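Local atomic coordinates of TRAP dicarboxylate transporter, DctP subunit (Anaerococcus prevoti, PDB entry 4N91), a protein that probably serves as the extracytoplasmic solute-binding component of a TRAP transport system and binds alpha- and beta-D-glucuronate. Residues 37-42 with 221-226; 216-221 with 278-283; 167-172 with 184-189; 111-116 with 305-310; 55-58 with 64-67. One frame throughout, in Å; residues are numbered along the deposited sequence. Where two conformers were deposited one is given.

Interaction 1 (37-42 with 221-226). With BDP (beta-D-glucopyranuronic acid), chain C.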
# COMPACT_ATOMS: atom_id res chain seq x y z
N HIS A 37 -5.18 -7.60 8.70
CA HIS A 37 -4.16 -7.18 7.77
C HIS A 37 -3.34 -8.38 7.29
O HIS A 37 -3.53 -9.49 7.80
CB HIS A 37 -3.27 -6.10 8.39
CG HIS A 37 -2.39 -6.60 9.49
ND1 HIS A 37 -1.15 -7.13 9.26
CD2 HIS A 37 -2.59 -6.69 10.83
CE1 HIS A 37 -0.59 -7.50 10.39
NE2 HIS A 37 -1.43 -7.21 11.37
N ASN A 38 -2.49 -8.19 6.28
CA ASN A 38 -1.83 -9.30 5.62
C ASN A 38 -0.34 -9.44 5.93
O ASN A 38 0.35 -10.21 5.28
CB ASN A 38 -2.03 -9.22 4.11
CG ASN A 38 -1.28 -8.08 3.45
OD1 ASN A 38 -0.62 -7.28 4.11
ND2 ASN A 38 -1.36 -8.03 2.13
N GLN A 39 0.14 -8.69 6.90
CA GLN A 39 1.57 -8.64 7.25
C GLN A 39 1.89 -9.53 8.44
O GLN A 39 1.02 -9.95 9.19
CB GLN A 39 2.01 -7.21 7.58
CG GLN A 39 1.66 -6.19 6.49
CD GLN A 39 2.56 -6.25 5.27
OE1 GLN A 39 3.38 -7.16 5.08
NE2 GLN A 39 2.41 -5.25 4.42
N SER A 40 3.18 -9.79 8.62
CA SER A 40 3.61 -10.53 9.78
C SER A 40 3.42 -9.74 11.07
O SER A 40 3.22 -8.50 11.07
CB SER A 40 5.08 -10.88 9.64
OG SER A 40 5.91 -9.82 10.03
N GLN A 41 3.53 -10.45 12.18
CA GLN A 41 3.45 -9.83 13.50
C GLN A 41 4.62 -8.90 13.83
O GLN A 41 4.53 -8.13 14.77
CB GLN A 41 3.32 -10.91 14.56
CG GLN A 41 1.97 -11.59 14.53
CD GLN A 41 1.84 -12.66 15.58
OE1 GLN A 41 1.77 -12.36 16.77
NE2 GLN A 41 1.85 -13.91 15.15
N ASN A 42 5.70 -8.96 13.06
CA ASN A 42 6.84 -8.07 13.26
C ASN A 42 6.75 -6.78 12.45
O ASN A 42 7.53 -5.85 12.65
CB ASN A 42 8.12 -8.78 12.87
CG ASN A 42 8.44 -9.94 13.81
OD1 ASN A 42 8.34 -9.80 15.03
ND2 ASN A 42 8.79 -11.07 13.24
N THR A 221 12.60 -9.38 2.97
CA THR A 221 13.07 -9.93 4.24
C THR A 221 11.90 -10.51 5.01
O THR A 221 11.85 -11.72 5.24
CB THR A 221 13.85 -8.86 5.04
OG1 THR A 221 13.02 -7.69 5.20
CG2 THR A 221 15.14 -8.49 4.32
N ASP A 222 10.92 -9.67 5.33
CA ASP A 222 9.79 -10.10 6.13
C ASP A 222 9.00 -11.19 5.42
O ASP A 222 8.46 -12.12 6.05
CB ASP A 222 8.89 -8.90 6.45
CG ASP A 222 8.18 -9.05 7.77
OD1 ASP A 222 8.81 -9.55 8.73
OD2 ASP A 222 6.99 -8.69 7.84
N ASN A 223 8.91 -11.10 4.08
CA ASN A 223 8.14 -12.06 3.30
C ASN A 223 9.02 -13.03 2.52
O ASN A 223 8.52 -13.88 1.81
CB ASN A 223 7.19 -11.32 2.36
CG ASN A 223 6.39 -10.27 3.10
OD1 ASN A 223 6.79 -9.11 3.18
ND2 ASN A 223 5.32 -10.70 3.76
N GLY A 224 10.34 -12.90 2.70
CA GLY A 224 11.29 -13.86 2.18
C GLY A 224 11.58 -13.79 0.69
O GLY A 224 12.24 -14.68 0.16
N HIS A 225 11.12 -12.75 -0.02
CA HIS A 225 11.32 -12.75 -1.46
C HIS A 225 12.79 -12.64 -1.85
O HIS A 225 13.17 -13.01 -2.96
CB HIS A 225 10.55 -11.61 -2.12
CG HIS A 225 9.07 -11.68 -1.90
ND1 HIS A 225 8.21 -10.72 -2.36
CD2 HIS A 225 8.31 -12.59 -1.24
CE1 HIS A 225 6.98 -11.01 -2.00
NE2 HIS A 225 7.01 -12.14 -1.32
N GLY A 226 13.60 -12.13 -0.95
CA GLY A 226 15.04 -12.03 -1.18
C GLY A 226 15.76 -13.36 -1.11
O GLY A 226 16.95 -13.45 -1.46
C1 BDP C . 3.01 -4.07 0.57
C2 BDP C . 1.81 -3.40 1.07
C3 BDP C . 0.69 -4.38 1.21
C4 BDP C . 0.38 -5.00 -0.04
C5 BDP C . 1.60 -5.63 -0.58
C6 BDP C . 1.38 -6.20 -2.01
O2 BDP C . 2.20 -3.09 2.46
O3 BDP C . -0.50 -3.70 1.75
O4 BDP C . -0.62 -5.88 0.02
O5 BDP C . 2.69 -4.65 -0.70
O6A BDP C . 0.44 -7.02 -2.12
O1 BDP C . 3.94 -3.03 0.19
O6B BDP C . 2.25 -6.00 -2.88
O HOH W 1 4.90 -8.98 6.39
O HOH W 2 8.54 -11.53 10.50
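Ser40 and Asp222 form the tight part of this contact. The hydroxyl OG of Ser40 donates to OD2 of Asp222 over 2.7 Å, arriving on the syn side of the carboxylate and only 16° out of its plane. The same hydroxyl accepts from Asn42 N, an ST turn, because its torsion (chi1 83°) places OG between the backbone N and the carbonyl carbon. OD2 has a second donor: water 1 lies 2.6 Å from Asp222 OD2, also donates to Gln39 OE1 and accepts from Ser40 N at 2.9 Å. Water 1 links the two loops and, with the contact of NE2 to the sugar, would favour the observed turn of the Gln39 amide. The two loops follow a strand of one lobe and a short helix of the other, so the contact joins the two lobes beside the bound sugar, consistent with a solute-binding protein closed over its ligand. On the inner side of the 37-42 loop, Asn38 ND2 donates to O4 of beta-D-glucuronate at 3.1 Å, and Gln39, bent at chi2, brings NE2 to 2.9 Å from the sugar O2. Toward Asn42, which is exposed, the contact is looser. There Asn42 CB comes no nearer than 4.3 Å to Asp222 OD1, and water 2 bridges the two residues, accepting from Asn42 ND2 and donating to Asp222 OD1 at 2.7 Å.

Interaction 2 (216-221 with 278-283)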
# COMPACT_ATOMS: atom_id res chain seq x y z
N ASN A 216 8.39 -2.55 -1.86
CA ASN A 216 9.38 -2.02 -0.97
C ASN A 216 10.32 -3.12 -0.46
O ASN A 216 10.15 -4.30 -0.75
CB ASN A 216 8.72 -1.28 0.19
CG ASN A 216 7.83 -2.17 1.04
OD1 ASN A 216 8.24 -3.28 1.47
ND2 ASN A 216 6.59 -1.73 1.24
N GLU A 217 11.32 -2.73 0.31
CA GLU A 217 12.36 -3.64 0.76
C GLU A 217 11.90 -4.69 1.77
O GLU A 217 12.54 -5.73 1.89
CB GLU A 217 13.54 -2.87 1.32
CG GLU A 217 14.12 -1.86 0.33
CD GLU A 217 13.55 -0.45 0.45
OE1 GLU A 217 12.35 -0.26 0.76
OE2 GLU A 217 14.35 0.50 0.22
N MSE A 218 10.81 -4.42 2.47
CA MSE A 218 10.32 -5.33 3.50
C MSE A 218 9.84 -6.65 2.90
O MSE A 218 9.85 -7.68 3.56
CB MSE A 218 9.24 -4.66 4.35
CG MSE A 218 9.79 -3.77 5.43
SE MSE A 218 10.41 -4.91 6.84
CE MSE A 218 8.88 -5.15 8.02
N SER A 219 9.43 -6.62 1.64
CA SER A 219 9.04 -7.84 0.94
C SER A 219 10.20 -8.82 0.87
O SER A 219 9.98 -10.02 0.86
CB SER A 219 8.59 -7.55 -0.50
OG SER A 219 7.26 -7.03 -0.51
N LEU A 220 11.42 -8.30 0.75
CA LEU A 220 12.57 -9.16 0.56
C LEU A 220 12.85 -9.99 1.81
O LEU A 220 13.31 -11.11 1.72
CB LEU A 220 13.82 -8.33 0.27
CG LEU A 220 13.80 -7.50 -1.01
CD1 LEU A 220 15.00 -6.57 -1.08
CD2 LEU A 220 13.77 -8.43 -2.21
N THR A 221 12.60 -9.38 2.97
CA THR A 221 13.07 -9.93 4.24
C THR A 221 11.90 -10.51 5.01
O THR A 221 11.85 -11.72 5.24
CB THR A 221 13.85 -8.86 5.04
OG1 THR A 221 13.02 -7.69 5.20
CG2 THR A 221 15.14 -8.49 4.32
N LYS A 278 10.06 3.49 9.56
CA LYS A 278 11.41 4.02 9.37
C LYS A 278 12.47 3.06 9.91
O LYS A 278 13.43 2.74 9.23
CB LYS A 278 11.54 5.39 10.04
CG LYS A 278 10.56 6.43 9.51
CD LYS A 278 10.69 7.75 10.25
CE LYS A 278 9.46 8.64 10.07
NZ LYS A 278 9.36 9.18 8.69
N VAL A 279 12.24 2.57 11.13
CA VAL A 279 13.11 1.59 11.76
C VAL A 279 13.20 0.31 10.92
O VAL A 279 14.29 -0.19 10.62
CB VAL A 279 12.58 1.25 13.18
CG1 VAL A 279 13.42 0.18 13.84
CG2 VAL A 279 12.60 2.52 14.05
N ALA A 280 12.04 -0.22 10.56
CA ALA A 280 11.95 -1.53 9.90
C ALA A 280 12.59 -1.51 8.52
O ALA A 280 13.26 -2.46 8.14
CB ALA A 280 10.51 -1.96 9.79
N VAL A 281 12.38 -0.44 7.77
CA VAL A 281 12.89 -0.42 6.41
C VAL A 281 14.42 -0.34 6.42
O VAL A 281 15.09 -0.97 5.59
CB VAL A 281 12.17 0.66 5.54
CG1 VAL A 281 12.57 2.04 5.96
CG2 VAL A 281 12.46 0.44 4.06
N ASP A 282 14.97 0.38 7.39
CA ASP A 282 16.43 0.40 7.58
C ASP A 282 16.96 -0.99 7.89
O ASP A 282 17.94 -1.43 7.29
CB ASP A 282 16.81 1.35 8.73
CG ASP A 282 16.76 2.80 8.32
OD1 ASP A 282 16.68 3.08 7.10
OD2 ASP A 282 16.82 3.66 9.22
N LYS A 283 16.32 -1.68 8.83
CA LYS A 283 16.73 -3.04 9.16
C LYS A 283 16.55 -3.99 7.97
O LYS A 283 17.33 -4.93 7.80
CB LYS A 283 15.97 -3.56 10.38
CG LYS A 283 16.24 -2.75 11.65
CD LYS A 283 15.84 -3.52 12.90
CE LYS A 283 15.84 -2.62 14.14
NZ LYS A 283 14.68 -2.97 15.04
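Val281, Met218 and Ala280 bury the most surface here, with Glu217 close behind. Met218, a selenomethionine, leaves its short helix with CG beside the backbone N (chi1 -82°) and bends again at chi2 and chi3. The curled chain lays its tip against helix 256-290: CE lies 4.0 Å from Ala280 CB, and SE is equally far from Ala280 O. Two conformers were deposited for Met218, so this fit describes one of them. Pro44 also touches both Met218 and Ala280. Val281 meets Glu217 instead. Its CG2 methyl, anti to its own backbone N, lies 3.4 Å from Glu217 OE1, the two side chains crossing at a slant. The other oxygen, OE2, is hydrogen-bonded to Tyr234 OH, and the glutamate chain is bent at chi2 (93°). No hydrogen bond joins the two segments, and the nearest CA atoms, of Met218 and Val281, are 6.3 Å apart. At the start of the short helix Asn216 OD1 accepts a weak capping bond from Met218 N, while Asn216 itself contacts beta-D-glucuronate. Helix 256-290 is the long helix that in TRAP solute-binding proteins runs through both lobes; here it packs beside the segment that carries sugar-contacting Asn216.

Interaction 3 (167-172 with 184-189)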
# COMPACT_ATOMS: atom_id res chain seq x y z
N GLU A 167 13.64 -2.09 -20.95
CA GLU A 167 13.81 -3.22 -21.87
C GLU A 167 14.18 -4.55 -21.17
O GLU A 167 13.89 -5.62 -21.69
CB GLU A 167 14.81 -2.89 -22.99
CG GLU A 167 16.21 -2.61 -22.52
CD GLU A 167 17.13 -2.18 -23.66
OE1 GLU A 167 17.49 -3.03 -24.49
OE2 GLU A 167 17.49 -0.98 -23.72
N ASP A 168 14.81 -4.48 -19.99
CA ASP A 168 15.17 -5.68 -19.24
C ASP A 168 13.95 -6.45 -18.70
O ASP A 168 14.05 -7.62 -18.30
CB ASP A 168 16.10 -5.30 -18.09
CG ASP A 168 17.39 -4.66 -18.57
OD1 ASP A 168 17.87 -5.07 -19.65
OD2 ASP A 168 17.92 -3.74 -17.89
N LEU A 169 12.79 -5.80 -18.71
CA LEU A 169 11.53 -6.42 -18.27
C LEU A 169 10.83 -7.15 -19.40
O LEU A 169 9.84 -7.84 -19.18
CB LEU A 169 10.60 -5.35 -17.68
CG LEU A 169 11.12 -4.70 -16.39
CD1 LEU A 169 10.29 -3.47 -16.07
CD2 LEU A 169 11.11 -5.69 -15.22
N SER A 170 11.33 -6.98 -20.62
CA SER A 170 10.74 -7.61 -21.78
C SER A 170 10.82 -9.13 -21.71
O SER A 170 11.88 -9.70 -21.46
CB SER A 170 11.44 -7.12 -23.05
OG SER A 170 10.96 -7.82 -24.18
N GLY A 171 9.69 -9.79 -21.90
CA GLY A 171 9.64 -11.24 -21.84
C GLY A 171 9.63 -11.81 -20.43
O GLY A 171 9.70 -13.04 -20.24
N LEU A 172 9.58 -10.94 -19.42
CA LEU A 172 9.43 -11.40 -18.04
C LEU A 172 7.97 -11.32 -17.62
O LEU A 172 7.18 -10.52 -18.15
CB LEU A 172 10.25 -10.55 -17.06
CG LEU A 172 11.77 -10.47 -17.28
CD1 LEU A 172 12.41 -9.72 -16.13
CD2 LEU A 172 12.36 -11.85 -17.44
N ARG A 184 -1.52 -2.05 -16.61
CA ARG A 184 -1.21 -1.15 -17.70
C ARG A 184 0.25 -0.65 -17.62
O ARG A 184 0.92 -0.52 -18.63
CB ARG A 184 -2.18 0.03 -17.71
CG ARG A 184 -1.92 1.04 -18.80
CD ARG A 184 -2.08 0.48 -20.19
NE ARG A 184 -1.94 1.55 -21.17
CZ ARG A 184 -1.52 1.38 -22.42
NH1 ARG A 184 -1.22 0.16 -22.87
NH2 ARG A 184 -1.42 2.43 -23.22
N MSE A 185 0.73 -0.38 -16.42
CA MSE A 185 2.11 0.03 -16.25
C MSE A 185 3.06 -1.04 -16.80
O MSE A 185 4.06 -0.71 -17.47
CB MSE A 185 2.42 0.29 -14.77
CG MSE A 185 3.81 0.85 -14.55
SE MSE A 185 4.22 1.03 -12.64
CE MSE A 185 4.48 -0.87 -12.21
N MSE A 186 2.78 -2.32 -16.53
CA MSE A 186 3.68 -3.37 -17.02
C MSE A 186 3.62 -3.44 -18.54
O MSE A 186 4.65 -3.65 -19.19
CB MSE A 186 3.38 -4.74 -16.43
CG MSE A 186 3.48 -4.80 -14.92
SE MSE A 186 5.17 -4.08 -14.19
CE MSE A 186 6.43 -4.95 -15.33
N ASP A 187 2.42 -3.25 -19.11
CA ASP A 187 2.26 -3.26 -20.56
C ASP A 187 3.12 -2.17 -21.22
O ASP A 187 3.79 -2.42 -22.23
CB ASP A 187 0.81 -3.03 -20.95
CG ASP A 187 -0.08 -4.20 -20.66
OD1 ASP A 187 0.41 -5.34 -20.47
OD2 ASP A 187 -1.31 -3.97 -20.64
N LEU A 188 3.09 -0.96 -20.65
CA LEU A 188 3.87 0.16 -21.17
C LEU A 188 5.37 -0.03 -21.02
O LEU A 188 6.16 0.52 -21.79
CB LEU A 188 3.46 1.45 -20.46
CG LEU A 188 2.10 2.00 -20.86
CD1 LEU A 188 1.63 3.02 -19.84
CD2 LEU A 188 2.20 2.61 -22.27
N LEU A 189 5.77 -0.81 -20.02
CA LEU A 189 7.17 -1.20 -19.85
C LEU A 189 7.59 -2.36 -20.77
O LEU A 189 8.72 -2.86 -20.67
CB LEU A 189 7.42 -1.59 -18.39
CG LEU A 189 7.36 -0.43 -17.40
CD1 LEU A 189 7.30 -0.91 -15.93
CD2 LEU A 189 8.58 0.46 -17.61
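Leu169 carries the contact with Met186 and Leu189. Before it, Glu167 and Asp168 form a short turn of helical shape, in which Glu167 O accepts from Ser170 N at 3.1 Å. Asp168 turns its carboxylate back along the chain, where OD2 accepts from the backbone N of Asn164 and Ser165. Leu169 then points at the end of helix 180-188. Its CG stands beside its backbone N (chi1 -66°), and the CD1 branch does the touching. That methyl lies 3.9 Å from Leu189 CD1 and 4.1 Å from Leu189 CB, with the two leucines slanted across each other. From the preceding turn of the helix the selenomethionine Met186, bent at chi2 and chi3, brings CE to 4.2 Å from the same Leu169 CD1. All three side chains are buried, and Phe156 of strand 154-158 packs against each of them. The helix is the crossover of a beta-alpha-beta unit between the parallel strands 173-176 and 192-195, and the 167-172 loop leads into its first strand. Ser170 and Gly171 occupy the corners of a type II turn, glycine taking the positive phi (78°) of the third position. Leu172 N closes that turn on Leu169 O at 3.1 Å, an oxygen that also accepts from Ser191 OG just beyond the helix.

Interaction 4 (111-116 with 305-310)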
# COMPACT_ATOMS: atom_id res chain seq x y z
N LEU A 111 -0.81 6.44 -9.46
CA LEU A 111 -0.08 6.95 -10.62
C LEU A 111 1.42 6.80 -10.41
O LEU A 111 1.93 7.15 -9.36
CB LEU A 111 -0.42 8.43 -10.85
CG LEU A 111 -1.87 8.73 -11.23
CD1 LEU A 111 -2.10 10.24 -11.33
CD2 LEU A 111 -2.20 8.04 -12.54
N PRO A 112 2.14 6.29 -11.41
CA PRO A 112 3.60 6.20 -11.32
C PRO A 112 4.27 7.57 -11.34
O PRO A 112 3.79 8.50 -12.02
CB PRO A 112 3.99 5.42 -12.58
CG PRO A 112 2.72 4.85 -13.11
CD PRO A 112 1.63 5.75 -12.68
N TYR A 113 5.35 7.68 -10.58
CA TYR A 113 6.18 8.87 -10.55
C TYR A 113 5.33 10.10 -10.29
O TYR A 113 5.49 11.14 -10.93
CB TYR A 113 6.98 8.98 -11.83
CG TYR A 113 7.91 7.82 -11.98
CD1 TYR A 113 9.00 7.68 -11.13
CD2 TYR A 113 7.70 6.83 -12.92
CE1 TYR A 113 9.86 6.60 -11.24
CE2 TYR A 113 8.54 5.76 -13.04
CZ TYR A 113 9.62 5.64 -12.19
OH TYR A 113 10.46 4.55 -12.29
N LEU A 114 4.45 9.97 -9.31
CA LEU A 114 3.52 11.02 -8.96
C LEU A 114 4.16 11.97 -7.97
O LEU A 114 4.04 13.19 -8.11
CB LEU A 114 2.25 10.42 -8.37
CG LEU A 114 1.25 11.41 -7.80
CD1 LEU A 114 0.73 12.30 -8.92
CD2 LEU A 114 0.13 10.65 -7.10
N PHE A 115 4.85 11.43 -6.97
CA PHE A 115 5.41 12.28 -5.92
C PHE A 115 6.89 12.57 -6.11
O PHE A 115 7.69 11.69 -6.45
CB PHE A 115 5.21 11.62 -4.56
CG PHE A 115 3.77 11.33 -4.25
CD1 PHE A 115 2.89 12.38 -4.00
CD2 PHE A 115 3.31 10.04 -4.19
CE1 PHE A 115 1.56 12.11 -3.71
CE2 PHE A 115 1.99 9.77 -3.90
CZ PHE A 115 1.11 10.82 -3.65
N ALA A 116 7.28 13.82 -5.88
CA ALA A 116 8.66 14.21 -6.12
C ALA A 116 9.59 13.66 -5.05
O ALA A 116 10.78 13.46 -5.31
CB ALA A 116 8.77 15.73 -6.19
N ASP A 305 9.66 7.93 -18.62
CA ASP A 305 9.20 8.20 -19.98
C ASP A 305 8.33 7.06 -20.52
O ASP A 305 7.33 7.31 -21.21
CB ASP A 305 10.40 8.45 -20.90
CG ASP A 305 11.12 9.77 -20.58
OD1 ASP A 305 10.55 10.63 -19.88
OD2 ASP A 305 12.27 9.95 -21.03
N ALA A 306 8.68 5.82 -20.18
CA ALA A 306 7.93 4.66 -20.66
C ALA A 306 6.51 4.64 -20.11
O ALA A 306 5.58 4.22 -20.80
CB ALA A 306 8.62 3.36 -20.28
N VAL A 307 6.34 5.04 -18.86
CA VAL A 307 5.02 4.94 -18.23
C VAL A 307 4.23 6.25 -18.19
O VAL A 307 3.08 6.26 -17.73
CB VAL A 307 5.09 4.33 -16.81
CG1 VAL A 307 5.81 2.99 -16.85
CG2 VAL A 307 5.77 5.29 -15.81
N ALA A 308 4.82 7.34 -18.71
CA ALA A 308 4.14 8.64 -18.75
C ALA A 308 2.74 8.58 -19.37
O ALA A 308 1.80 9.23 -18.88
CB ALA A 308 5.01 9.66 -19.47
N PRO A 309 2.56 7.80 -20.45
CA PRO A 309 1.21 7.73 -21.04
C PRO A 309 0.14 7.27 -20.06
O PRO A 309 -1.02 7.63 -20.22
CB PRO A 309 1.37 6.72 -22.17
CG PRO A 309 2.80 6.81 -22.55
CD PRO A 309 3.53 7.03 -21.25
N LEU A 310 0.51 6.49 -19.06
CA LEU A 310 -0.47 6.02 -18.10
C LEU A 310 -1.12 7.17 -17.34
O LEU A 310 -2.33 7.20 -17.15
CB LEU A 310 0.19 5.06 -17.11
CG LEU A 310 -0.72 4.40 -16.09
CD1 LEU A 310 -1.90 3.81 -16.76
CD2 LEU A 310 0.07 3.31 -15.35
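The loop at Pro112 passes the helix at Val307 with their CA atoms 7.2 Å apart, where the helix is kinked: Pro309 has no N-H to give, and Leu310 N bonds to Val307 O at 2.9 Å, three residues back. This is apolar packing between the 111-116 loop and helix 301-317, one of the C-terminal helices of the solute-binding fold. Val307 provides the methyl on which the contact turns. Its CG2 occupies the place between the backbone N and the carbonyl carbon (chi1 -54° for CG1), which directs that branch at the loop. There it rests 3.7 Å from Pro112 CB, the ring and the valine lying aslant. Leu310, one turn further on, takes the other end of the proline: its CD2 is 3.8 Å from Pro112 CG and 3.9 Å from Pro112 CD, and the two side chains cross at nearly a right angle. The pyrrolidine ring thus lies against side chains from successive turns of the helix. Behind them helix 180-188 covers the other flank, with Met185 against Val307 and Leu188 against Leu310. Tyr113, in a left-handed backbone conformation (phi 52°), swings its ring back to Val307 while its hydroxyl is hydrogen-bonded to Asp235 O. Val307 CG2 lies in the plane of the tyrosine ring at its edge, 3.8 Å from Tyr113 CD2 and 3.9 Å from Tyr113 CE2.

Interaction 5 (55-58 with 64-67)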
# COMPACT_ATOMS: atom_id res chain seq x y z
N TYR A 55 -4.61 1.61 22.83
CA TYR A 55 -5.16 2.94 23.04
C TYR A 55 -6.66 2.86 23.30
O TYR A 55 -7.17 3.43 24.28
CB TYR A 55 -4.89 3.87 21.86
CG TYR A 55 -5.50 5.23 22.07
CD1 TYR A 55 -4.82 6.20 22.81
CD2 TYR A 55 -6.75 5.54 21.57
CE1 TYR A 55 -5.38 7.44 23.03
CE2 TYR A 55 -7.32 6.78 21.79
CZ TYR A 55 -6.63 7.73 22.52
OH TYR A 55 -7.19 8.97 22.75
N VAL A 56 -7.38 2.16 22.43
CA VAL A 56 -8.83 2.15 22.52
C VAL A 56 -9.28 1.38 23.75
O VAL A 56 -10.17 1.83 24.47
CB VAL A 56 -9.47 1.55 21.25
CG1 VAL A 56 -10.96 1.37 21.45
CG2 VAL A 56 -9.19 2.45 20.06
N GLU A 57 -8.67 0.23 24.01
CA GLU A 57 -9.08 -0.59 25.14
C GLU A 57 -8.77 0.08 26.47
O GLU A 57 -9.47 -0.13 27.46
CB GLU A 57 -8.43 -1.97 25.05
CG GLU A 57 -8.98 -2.79 23.88
CD GLU A 57 -8.49 -4.22 23.87
OE1 GLU A 57 -7.68 -4.59 24.75
OE2 GLU A 57 -8.92 -4.97 22.97
N ASP A 58 -7.72 0.90 26.51
CA ASP A 58 -7.40 1.64 27.72
C ASP A 58 -8.50 2.64 28.06
O ASP A 58 -8.77 2.90 29.24
CB ASP A 58 -6.07 2.38 27.59
CG ASP A 58 -4.86 1.47 27.80
OD1 ASP A 58 -5.04 0.32 28.26
OD2 ASP A 58 -3.73 1.92 27.50
N TYR A 64 -15.27 -2.71 24.49
CA TYR A 64 -14.81 -3.25 23.23
C TYR A 64 -13.61 -4.16 23.41
O TYR A 64 -12.70 -3.85 24.17
CB TYR A 64 -14.45 -2.13 22.25
CG TYR A 64 -15.59 -1.20 21.89
CD1 TYR A 64 -16.52 -1.54 20.92
CD2 TYR A 64 -15.73 0.03 22.51
CE1 TYR A 64 -17.56 -0.69 20.58
CE2 TYR A 64 -16.76 0.88 22.19
CZ TYR A 64 -17.68 0.52 21.23
OH TYR A 64 -18.70 1.38 20.91
N ASP A 65 -13.63 -5.28 22.71
CA ASP A 65 -12.47 -6.14 22.60
C ASP A 65 -11.99 -6.04 21.16
O ASP A 65 -12.65 -6.53 20.25
CB ASP A 65 -12.82 -7.58 22.95
CG ASP A 65 -11.66 -8.53 22.74
OD1 ASP A 65 -10.51 -8.06 22.60
OD2 ASP A 65 -11.89 -9.75 22.74
N ILE A 66 -10.86 -5.37 20.94
CA ILE A 66 -10.31 -5.26 19.59
C ILE A 66 -9.42 -6.47 19.31
O ILE A 66 -8.49 -6.75 20.06
CB ILE A 66 -9.55 -3.93 19.43
CG1 ILE A 66 -10.56 -2.78 19.37
CG2 ILE A 66 -8.68 -3.94 18.19
CD1 ILE A 66 -9.96 -1.41 19.46
N GLN A 67 -9.73 -7.20 18.24
CA GLN A 67 -8.94 -8.37 17.87
C GLN A 67 -8.25 -8.18 16.54
O GLN A 67 -8.90 -7.91 15.54
CB GLN A 67 -9.84 -9.60 17.83
CG GLN A 67 -10.44 -9.90 19.18
CD GLN A 67 -11.41 -11.07 19.14
OE1 GLN A 67 -11.70 -11.62 18.08
NE2 GLN A 67 -11.93 -11.43 20.31
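The carboxylate of Glu57 takes the strand N-H through OE2, which accepts from Ile66 N over 2.8 Å (N-H...O 148°) with its anti lone pair, the one turned from the other oxygen. Asp65 has its carboxylate met from above instead: Gln67 NE2 donates to Asp65 OD2 at 3.0 Å from 53° out of that plane, while staying near its own amide plane. The ring of Tyr64, at the start of the strand, packs edge-to-face with Phe262 and bonds through OH to Asp258. Glu57 reaches the strand because its chain is extended beyond CG. Its OE2 stands 3.5 Å from Asp65 OD1, and Glu53 brings another like charge close, so Asp65 and Glu53 would be expected to raise the pKa of Glu57; the N-H of Ile66 probably offsets part of that. Below the polar bond Ile66 CD1 presses on Val56, 3.5 Å from Val56 CB and 3.6 Å from Val56 CG1, the first tighter than a usual van der Waals contact. The two side chains cross near a right angle, and Phe262 of helix 256-290 touches both. Asp65 and Gln67 pair with strand 31-36, whereas Ile66 N faces outward from the sheet edge and is taken by Glu57. The contact packs helix 44-60 on the edge strand that follows it, within the beta-alpha-beta unit of strand 31-36, helix 44-60 and strand 64-69.

How the interactions relate
Interactions 1 and 2 are neighbours, centres 9 Å apart, sharing Thr221; the backbone of 225-226 returns to 219-220 through probable hydrogen bonds. Both lie beside the glucuronate. Interactions 3 and 4 form a second pair, 14 Å between centres, joined where helix 180-188 packs on helix 301-317. Interaction 5 stands far off, in the lobe that also carries segment 37-42, its centre 46 Å from that of interaction 3. Along the chain, 37-42 and 111-116 find partners only after more than 170 residues, whereas 55-58/64-67 and 167-172/184-189 close locally. Local units thus build each lobe; interaction 1 joins the lobes beside the sugar, while interaction 4 packs a loop on a C-terminal helix.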